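Local coordinates for aldo-keto reductase family 1 member C1 (Caenorhabditis elegans, PDB 1QWK), which probably acts as an NADPH-dependent aldose reductase, as other members of the aldo-keto reductase family do, at residues L21-S26 and Y52-A57; L45-S50 and F77-A82. All blocks are in the same frame, centred on the assembly; numbering follows the deposited sequence.

Interaction 1 of 2, residues L21-S26 and Y52-A57; sequences LGTWQS and YQNEEA
With CG of Tyr-52 anti to its carbonyl carbon (chi1 -58°), the phenol ring reaches across to Trp-24 and presents one face to that residue's backbone and first side-chain carbon. The CA of Trp-24 sits over the middle of the ring, 3.7 Å from its centroid and 11° off the ring normal, a CH-pi contact. CB of Trp-24 follows it toward the hydroxyl end and lies 3.3 Å from Tyr-52 CZ. At Trp-24, CG stands between the backbone N and the carbonyl carbon (chi1 67°), which turns the indole away from the tyrosine, and its ring meets that of Phe-299. Tyrosine suits the place because its flat face can lie on the turn while its para hydroxyl remains available to Lys-81.

Thr-23 to Ser-26 form a type I beta turn, and Asn-54 addresses it with its amide nitrogen. ND2 gives two weak hydrogen bonds, both of 3.4 Å: one to OG1 of Thr-23, the other to the carbonyl O of Ser-26, the latter nearly straight. The stronger polar partners belong to the neighbouring strand and the loop after it: OG1 of Thr-23 is bonded to the backbone O of Asp-47, and OD1 of Asn-54 to OG1 of Thr-48. An asparagine suits this place because its amide offers a donor to the turn and an acceptor to the Thr-48 hydroxyl. A water donates to Ser-26 O at 3.0 Å and to Tyr-52 O at 2.8 Å, tying the two backbones together.

Tyr-52, the predicted proton donor, has its OH weakly bonded to Lys-81 NZ and its side chain near His-114, a predicted substrate-binding residue, an arrangement consistent with the active site of aldo-keto reductases, at the C-terminal ends of TIM-barrel strands.

Interaction 2 of 2, residues L45-S50 and F77-A82; sequences LIDTAS and FITTKA
The side chains of Lys-81 and Asp-47 meet at about a right angle, and the lysine bends at its last torsion (chi4 69°) to bring NZ to OD2 of Asp-47 on the syn side, 25° out of the carboxylate plane and 2.6 Å away, in a salt bridge. The same NZ donates to the carbonyl O of Thr-48 at 2.9 Å from above the carbonyl plane, and has a weak hydrogen bond with the OH of Tyr-52, whose pKa it is predicted to lower. A methionine in its place would probably leave the buried Asp-47 carboxylate without its counter-charge and the Tyr-52 hydroxyl without its cationic neighbour. Segments 45-50 and 77-82 contain the two parallel strands of a right-handed beta-alpha-beta crossover, linked by helix 55-68, as in a TIM barrel. Backbone bonds such as Thr-79 N to Ile-46 O (3.0 Å) hold them in register. Leu-45 and Phe-77 lie side by side (CD1 to CD2, 3.4 Å); on the other face Ile-46 and Ile-78 do the same, Ile-78 reaching Ile-62 of the helix, where branched apolar chains suit the interior. Asp-47 and Thr-79 return to the leucine face, where a water joins Asp-47 OD1 to the threonine OG1.

Interactions 1 and 2 have centres about 8 Å apart, and their segments alternate along the chain: 21-26, 45-50, 52-57, 77-82. Strands 21-22, 45-47 and 77-82 are consecutive neighbours in the parallel barrel sheet, so interaction 2 holds two of them together while interaction 1 joins the turn after the first to the start of helix 55-68, which lies between the other two in sequence. The two contacts also touch directly, through a probable hydrogen bond between Glu-55 OE2 and Thr-80 OG1, 2.6 Å apart. This arrangement sets the predicted proton donor, carried by interaction 1, beside Lys-81 of interaction 2, itself paired with Asp-47, consistent with a single active site assembled at the ends of successive barrel strands.

Interaction 1 of 2, residues L21-S26 and Y52-A57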
ATOM      1  N   LEU A  21      -4.873   6.854  -0.405  1.00 17.86           N
ATOM      2  CA  LEU A  21      -4.820   7.032   1.033  1.00 18.93           C
ATOM      3  C   LEU A  21      -4.601   5.673   1.682  1.00 19.52           C
ATOM      4  O   LEU A  21      -5.388   4.745   1.486  1.00 18.79           O
ATOM      5  CB  LEU A  21      -6.131   7.641   1.541  1.00 20.14           C
ATOM      6  CG  LEU A  21      -6.225   7.889   3.051  1.00 22.39           C
ATOM      7  CD1 LEU A  21      -5.257   8.994   3.455  1.00 21.61           C
ATOM      8  CD2 LEU A  21      -7.656   8.271   3.413  1.00 22.58           C
ATOM      9  N   GLY A  22      -3.508   5.552   2.428  1.00 18.84           N
ATOM     10  CA  GLY A  22      -3.220   4.314   3.127  1.00 20.07           C
ATOM     11  C   GLY A  22      -3.904   4.428   4.474  1.00 21.52           C
ATOM     12  O   GLY A  22      -3.668   5.395   5.202  1.00 24.87           O
ATOM     13  N   THR A  23      -4.749   3.462   4.819  1.00 20.16           N
ATOM     14  CA  THR A  23      -5.479   3.521   6.083  1.00 21.17           C
ATOM     15  C   THR A  23      -4.997   2.596   7.205  1.00 24.13           C
ATOM     16  O   THR A  23      -5.652   2.508   8.238  1.00 23.42           O
ATOM     17  CB  THR A  23      -6.990   3.240   5.864  1.00 20.29           C
ATOM     18  OG1 THR A  23      -7.174   1.888   5.426  1.00 20.98           O
ATOM     19  CG2 THR A  23      -7.565   4.191   4.816  1.00 20.22           C
ATOM     20  N   TRP A  24      -3.858   1.932   7.030  1.00 26.82           N
ATOM     21  CA  TRP A  24      -3.381   1.016   8.067  1.00 30.83           C
ATOM     22  C   TRP A  24      -3.114   1.660   9.433  1.00 32.79           C
ATOM     23  O   TRP A  24      -2.997   0.960  10.440  1.00 33.52           O
ATOM     24  CB  TRP A  24      -2.127   0.270   7.591  1.00 32.53           C
ATOM     25  CG  TRP A  24      -0.905   1.115   7.406  1.00 35.28           C
ATOM     26  CD1 TRP A  24      -0.653   1.991   6.389  1.00 36.45           C
ATOM     27  CD2 TRP A  24       0.248   1.140   8.254  1.00 36.25           C
ATOM     28  NE1 TRP A  24       0.591   2.558   6.552  1.00 37.17           N
ATOM     29  CE2 TRP A  24       1.165   2.052   7.689  1.00 36.87           C
ATOM     30  CE3 TRP A  24       0.595   0.475   9.439  1.00 36.66           C
ATOM     31  CZ2 TRP A  24       2.409   2.319   8.270  1.00 37.55           C
ATOM     32  CZ3 TRP A  24       1.834   0.741  10.016  1.00 35.84           C
ATOM     33  CH2 TRP A  24       2.725   1.656   9.429  1.00 36.21           C
ATOM     34  N   GLN A  25      -3.027   2.986   9.466  1.00 34.22           N
ATOM     35  CA  GLN A  25      -2.781   3.717  10.709  1.00 36.18           C
ATOM     36  C   GLN A  25      -3.974   4.586  11.092  1.00 37.66           C
ATOM     37  O   GLN A  25      -3.808   5.633  11.718  1.00 40.28           O
ATOM     38  CB  GLN A  25      -1.550   4.612  10.559  1.00 37.74           C
ATOM     39  CG  GLN A  25      -0.224   3.923  10.809  1.00 39.08           C
ATOM     40  CD  GLN A  25      -0.031   3.571  12.271  1.00 39.59           C
ATOM     41  OE1 GLN A  25      -0.182   4.423  13.147  1.00 39.25           O
ATOM     42  NE2 GLN A  25       0.309   2.316  12.542  1.00 41.07           N
ATOM     43  N   SER A  26      -5.175   4.156  10.718  1.00 35.79           N
ATOM     44  CA  SER A  26      -6.378   4.927  11.016  1.00 35.33           C
ATOM     45  C   SER A  26      -7.466   4.113  11.700  1.00 34.17           C
ATOM     46  O   SER A  26      -7.826   3.029  11.243  1.00 34.96           O
ATOM     47  CB  SER A  26      -6.947   5.527   9.726  1.00 35.30           C
ATOM     48  OG  SER A  26      -5.991   6.341   9.070  1.00 37.33           O
ATOM     49  N   TYR A  52      -7.514  -4.412   9.370  1.00 18.69           N
ATOM     50  CA  TYR A  52      -7.491  -3.080   9.984  1.00 20.28           C
ATOM     51  C   TYR A  52      -8.754  -2.811  10.794  1.00 19.58           C
ATOM     52  O   TYR A  52      -8.779  -1.919  11.642  1.00 20.48           O
ATOM     53  CB  TYR A  52      -7.373  -1.971   8.933  1.00 18.71           C
ATOM     54  CG  TYR A  52      -6.171  -2.042   8.021  1.00 21.56           C
ATOM     55  CD1 TYR A  52      -5.021  -2.741   8.389  1.00 23.53           C
ATOM     56  CD2 TYR A  52      -6.185  -1.402   6.783  1.00 22.84           C
ATOM     57  CE1 TYR A  52      -3.917  -2.806   7.537  1.00 22.68           C
ATOM     58  CE2 TYR A  52      -5.093  -1.457   5.928  1.00 24.05           C
ATOM     59  CZ  TYR A  52      -3.964  -2.165   6.308  1.00 23.19           C
ATOM     60  OH  TYR A  52      -2.908  -2.252   5.428  1.00 25.49           O
ATOM     61  N   GLN A  53      -9.806  -3.567  10.508  1.00 20.53           N
ATOM     62  CA  GLN A  53     -11.085  -3.409  11.195  1.00 22.48           C
ATOM     63  C   GLN A  53     -11.667  -2.010  10.973  1.00 22.08           C
ATOM     64  O   GLN A  53     -12.364  -1.476  11.839  1.00 23.68           O
ATOM     65  CB  GLN A  53     -10.924  -3.653  12.701  1.00 22.77           C
ATOM     66  CG  GLN A  53     -10.161  -4.922  13.086  1.00 23.54           C
ATOM     67  CD  GLN A  53     -10.681  -6.169  12.396  1.00 25.79           C
ATOM     68  OE1 GLN A  53     -11.857  -6.255  12.039  1.00 25.95           O
ATOM     69  NE2 GLN A  53      -9.805  -7.153  12.217  1.00 25.02           N
ATOM     70  N   ASN A  54     -11.379  -1.411   9.821  1.00 22.12           N
ATOM     71  CA  ASN A  54     -11.906  -0.081   9.529  1.00 21.96           C
ATOM     72  C   ASN A  54     -12.703  -0.032   8.227  1.00 22.25           C
ATOM     73  O   ASN A  54     -13.061   1.049   7.761  1.00 23.25           O
ATOM     74  CB  ASN A  54     -10.776   0.956   9.479  1.00 22.98           C
ATOM     75  CG  ASN A  54      -9.779   0.691   8.366  1.00 22.87           C
ATOM     76  OD1 ASN A  54     -10.047  -0.080   7.455  1.00 23.60           O
ATOM     77  ND2 ASN A  54      -8.622   1.350   8.434  1.00 24.58           N
ATOM     78  N   GLU A  55     -12.989  -1.195   7.647  1.00 21.63           N
ATOM     79  CA  GLU A  55     -13.741  -1.248   6.395  1.00 23.04           C
ATOM     80  C   GLU A  55     -15.159  -0.702   6.554  1.00 23.14           C
ATOM     81  O   GLU A  55     -15.673  -0.031   5.662  1.00 22.30           O
ATOM     82  CB  GLU A  55     -13.801  -2.686   5.864  1.00 23.89           C
ATOM     83  CG  GLU A  55     -12.449  -3.256   5.436  1.00 24.56           C
ATOM     84  CD  GLU A  55     -12.540  -4.714   5.017  1.00 24.48           C
ATOM     85  OE1 GLU A  55     -13.092  -5.523   5.795  1.00 25.01           O
ATOM     86  OE2 GLU A  55     -12.054  -5.057   3.917  1.00 25.38           O
ATOM     87  N   GLU A  56     -15.789  -0.986   7.689  1.00 23.65           N
ATOM     88  CA  GLU A  56     -17.148  -0.512   7.927  1.00 25.86           C
ATOM     89  C   GLU A  56     -17.182   1.020   7.937  1.00 24.95           C
ATOM     90  O   GLU A  56     -18.074   1.639   7.352  1.00 24.58           O
ATOM     91  CB  GLU A  56     -17.668  -1.075   9.251  1.00 28.84           C
ATOM     92  CG  GLU A  56     -19.161  -0.902   9.472  1.00 36.16           C
ATOM     93  CD  GLU A  56     -19.646  -1.651  10.705  1.00 39.18           C
ATOM     94  OE1 GLU A  56     -19.561  -2.898  10.713  1.00 42.79           O
ATOM     95  OE2 GLU A  56     -20.104  -0.995  11.663  1.00 42.55           O
ATOM     96  N   ALA A  57     -16.198   1.625   8.592  1.00 23.45           N
ATOM     97  CA  ALA A  57     -16.108   3.078   8.670  1.00 22.96           C
ATOM     98  C   ALA A  57     -15.862   3.665   7.281  1.00 23.19           C
ATOM     99  O   ALA A  57     -16.447   4.686   6.915  1.00 23.23           O
ATOM    100  CB  ALA A  57     -14.985   3.481   9.618  1.00 21.81           C
TER
HETATM  101  O   HOH W   1      -9.309   0.707  12.464  1.00 40.93           O

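Interaction 2 of 2, residues L45-S50 and F77-A82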
ATOM      1  N   LEU A  45      -8.033   6.943  -4.704  1.00 16.37           N
ATOM      2  CA  LEU A  45      -7.802   5.553  -4.310  1.00 16.41           C
ATOM      3  C   LEU A  45      -7.735   5.473  -2.787  1.00 16.03           C
ATOM      4  O   LEU A  45      -7.087   6.296  -2.138  1.00 16.44           O
ATOM      5  CB  LEU A  45      -6.501   5.003  -4.925  1.00 16.21           C
ATOM      6  CG  LEU A  45      -6.186   3.526  -4.625  1.00 17.71           C
ATOM      7  CD1 LEU A  45      -5.359   2.909  -5.750  1.00 18.97           C
ATOM      8  CD2 LEU A  45      -5.437   3.425  -3.297  1.00 20.85           C
ATOM      9  N   ILE A  46      -8.435   4.488  -2.235  1.00 15.84           N
ATOM     10  CA  ILE A  46      -8.458   4.237  -0.798  1.00 17.99           C
ATOM     11  C   ILE A  46      -7.986   2.800  -0.599  1.00 17.00           C
ATOM     12  O   ILE A  46      -8.541   1.870  -1.188  1.00 17.45           O
ATOM     13  CB  ILE A  46      -9.887   4.367  -0.199  1.00 18.10           C
ATOM     14  CG1 ILE A  46     -10.454   5.768  -0.478  1.00 21.62           C
ATOM     15  CG2 ILE A  46      -9.845   4.100   1.305  1.00 19.23           C
ATOM     16  CD1 ILE A  46      -9.563   6.909  -0.024  1.00 24.09           C
ATOM     17  N   ASP A  47      -6.959   2.625   0.226  1.00 17.72           N
ATOM     18  CA  ASP A  47      -6.394   1.305   0.490  1.00 18.28           C
ATOM     19  C   ASP A  47      -6.717   0.854   1.907  1.00 16.72           C
ATOM     20  O   ASP A  47      -6.396   1.544   2.873  1.00 18.53           O
ATOM     21  CB  ASP A  47      -4.873   1.344   0.315  1.00 20.69           C
ATOM     22  CG  ASP A  47      -4.240  -0.020   0.457  1.00 21.53           C
ATOM     23  OD1 ASP A  47      -4.117  -0.734  -0.567  1.00 23.26           O
ATOM     24  OD2 ASP A  47      -3.883  -0.397   1.594  1.00 23.43           O
ATOM     25  N   THR A  48      -7.353  -0.305   2.025  1.00 18.02           N
ATOM     26  CA  THR A  48      -7.715  -0.838   3.326  1.00 18.78           C
ATOM     27  C   THR A  48      -7.395  -2.327   3.396  1.00 18.93           C
ATOM     28  O   THR A  48      -6.750  -2.879   2.498  1.00 17.78           O
ATOM     29  CB  THR A  48      -9.218  -0.596   3.612  1.00 20.66           C
ATOM     30  OG1 THR A  48      -9.518  -0.966   4.962  1.00 24.41           O
ATOM     31  CG2 THR A  48     -10.081  -1.400   2.659  1.00 23.48           C
ATOM     32  N   ALA A  49      -7.841  -2.970   4.470  1.00 18.65           N
ATOM     33  CA  ALA A  49      -7.601  -4.394   4.673  1.00 19.33           C
ATOM     34  C   ALA A  49      -8.564  -4.903   5.728  1.00 19.31           C
ATOM     35  O   ALA A  49      -8.903  -4.179   6.664  1.00 20.93           O
ATOM     36  CB  ALA A  49      -6.163  -4.624   5.128  1.00 17.70           C
ATOM     37  N   SER A  50      -9.007  -6.145   5.586  1.00 20.50           N
ATOM     38  CA  SER A  50      -9.937  -6.700   6.556  1.00 19.96           C
ATOM     39  C   SER A  50      -9.353  -6.645   7.968  1.00 21.15           C
ATOM     40  O   SER A  50     -10.072  -6.382   8.931  1.00 19.86           O
ATOM     41  CB  SER A  50     -10.302  -8.146   6.197  1.00 21.91           C
ATOM     42  OG  SER A  50      -9.185  -9.007   6.313  1.00 24.87           O
ATOM     43  N   PHE A  77     -11.324   4.227  -6.608  1.00 19.65           N
ATOM     44  CA  PHE A  77     -10.633   2.950  -6.719  1.00 17.69           C
ATOM     45  C   PHE A  77     -10.462   2.454  -5.288  1.00 17.15           C
ATOM     46  O   PHE A  77      -9.757   3.075  -4.487  1.00 15.40           O
ATOM     47  CB  PHE A  77      -9.259   3.137  -7.378  1.00 16.68           C
ATOM     48  CG  PHE A  77      -8.597   1.847  -7.794  1.00 16.86           C
ATOM     49  CD1 PHE A  77      -8.598   1.449  -9.132  1.00 17.03           C
ATOM     50  CD2 PHE A  77      -7.988   1.024  -6.846  1.00 17.05           C
ATOM     51  CE1 PHE A  77      -7.996   0.254  -9.527  1.00 16.55           C
ATOM     52  CE2 PHE A  77      -7.382  -0.172  -7.224  1.00 16.98           C
ATOM     53  CZ  PHE A  77      -7.389  -0.565  -8.570  1.00 17.05           C
ATOM     54  N   ILE A  78     -11.120   1.345  -4.963  1.00 17.03           N
ATOM     55  CA  ILE A  78     -11.051   0.779  -3.617  1.00 18.10           C
ATOM     56  C   ILE A  78     -10.250  -0.522  -3.600  1.00 17.24           C
ATOM     57  O   ILE A  78     -10.551  -1.454  -4.344  1.00 18.19           O
ATOM     58  CB  ILE A  78     -12.468   0.479  -3.064  1.00 19.12           C
ATOM     59  CG1 ILE A  78     -13.334   1.748  -3.119  1.00 19.68           C
ATOM     60  CG2 ILE A  78     -12.371  -0.077  -1.646  1.00 20.57           C
ATOM     61  CD1 ILE A  78     -12.759   2.937  -2.380  1.00 21.38           C
ATOM     62  N   THR A  79      -9.236  -0.569  -2.743  1.00 16.94           N
ATOM     63  CA  THR A  79      -8.382  -1.745  -2.594  1.00 17.10           C
ATOM     64  C   THR A  79      -8.543  -2.331  -1.199  1.00 15.79           C
ATOM     65  O   THR A  79      -8.544  -1.592  -0.225  1.00 16.80           O
ATOM     66  CB  THR A  79      -6.874  -1.388  -2.713  1.00 17.42           C
ATOM     67  OG1 THR A  79      -6.599  -0.863  -4.009  1.00 17.68           O
ATOM     68  CG2 THR A  79      -6.001  -2.626  -2.457  1.00 18.35           C
ATOM     69  N   THR A  80      -8.708  -3.645  -1.096  1.00 15.85           N
ATOM     70  CA  THR A  80      -8.750  -4.251   0.218  1.00 17.07           C
ATOM     71  C   THR A  80      -7.929  -5.528   0.154  1.00 16.23           C
ATOM     72  O   THR A  80      -7.539  -5.972  -0.933  1.00 15.35           O
ATOM     73  CB  THR A  80     -10.183  -4.519   0.748  1.00 18.24           C
ATOM     74  OG1 THR A  80     -10.104  -4.780   2.157  1.00 19.68           O
ATOM     75  CG2 THR A  80     -10.820  -5.713   0.062  1.00 19.97           C
ATOM     76  N   LYS A  81      -7.652  -6.110   1.315  1.00 17.30           N
ATOM     77  CA  LYS A  81      -6.808  -7.295   1.373  1.00 17.62           C
ATOM     78  C   LYS A  81      -7.319  -8.389   2.293  1.00 17.48           C
ATOM     79  O   LYS A  81      -7.880  -8.111   3.359  1.00 18.40           O
ATOM     80  CB  LYS A  81      -5.406  -6.882   1.832  1.00 17.57           C
ATOM     81  CG  LYS A  81      -4.902  -5.573   1.245  1.00 18.76           C
ATOM     82  CD  LYS A  81      -3.483  -5.278   1.718  1.00 21.19           C
ATOM     83  CE  LYS A  81      -3.107  -3.823   1.475  1.00 21.65           C
ATOM     84  NZ  LYS A  81      -3.896  -2.912   2.370  1.00 21.80           N
ATOM     85  N   ALA A  82      -7.106  -9.634   1.885  1.00 17.58           N
ATOM     86  CA  ALA A  82      -7.525 -10.784   2.685  1.00 17.20           C
ATOM     87  C   ALA A  82      -6.444 -11.084   3.716  1.00 17.29           C
ATOM     88  O   ALA A  82      -5.260 -11.099   3.385  1.00 17.18           O
ATOM     89  CB  ALA A  82      -7.734 -12.000   1.775  1.00 16.18           C
TER
HETATM   90  O   HOH W   2      -4.003  -0.209  -3.510  1.00 18.52           O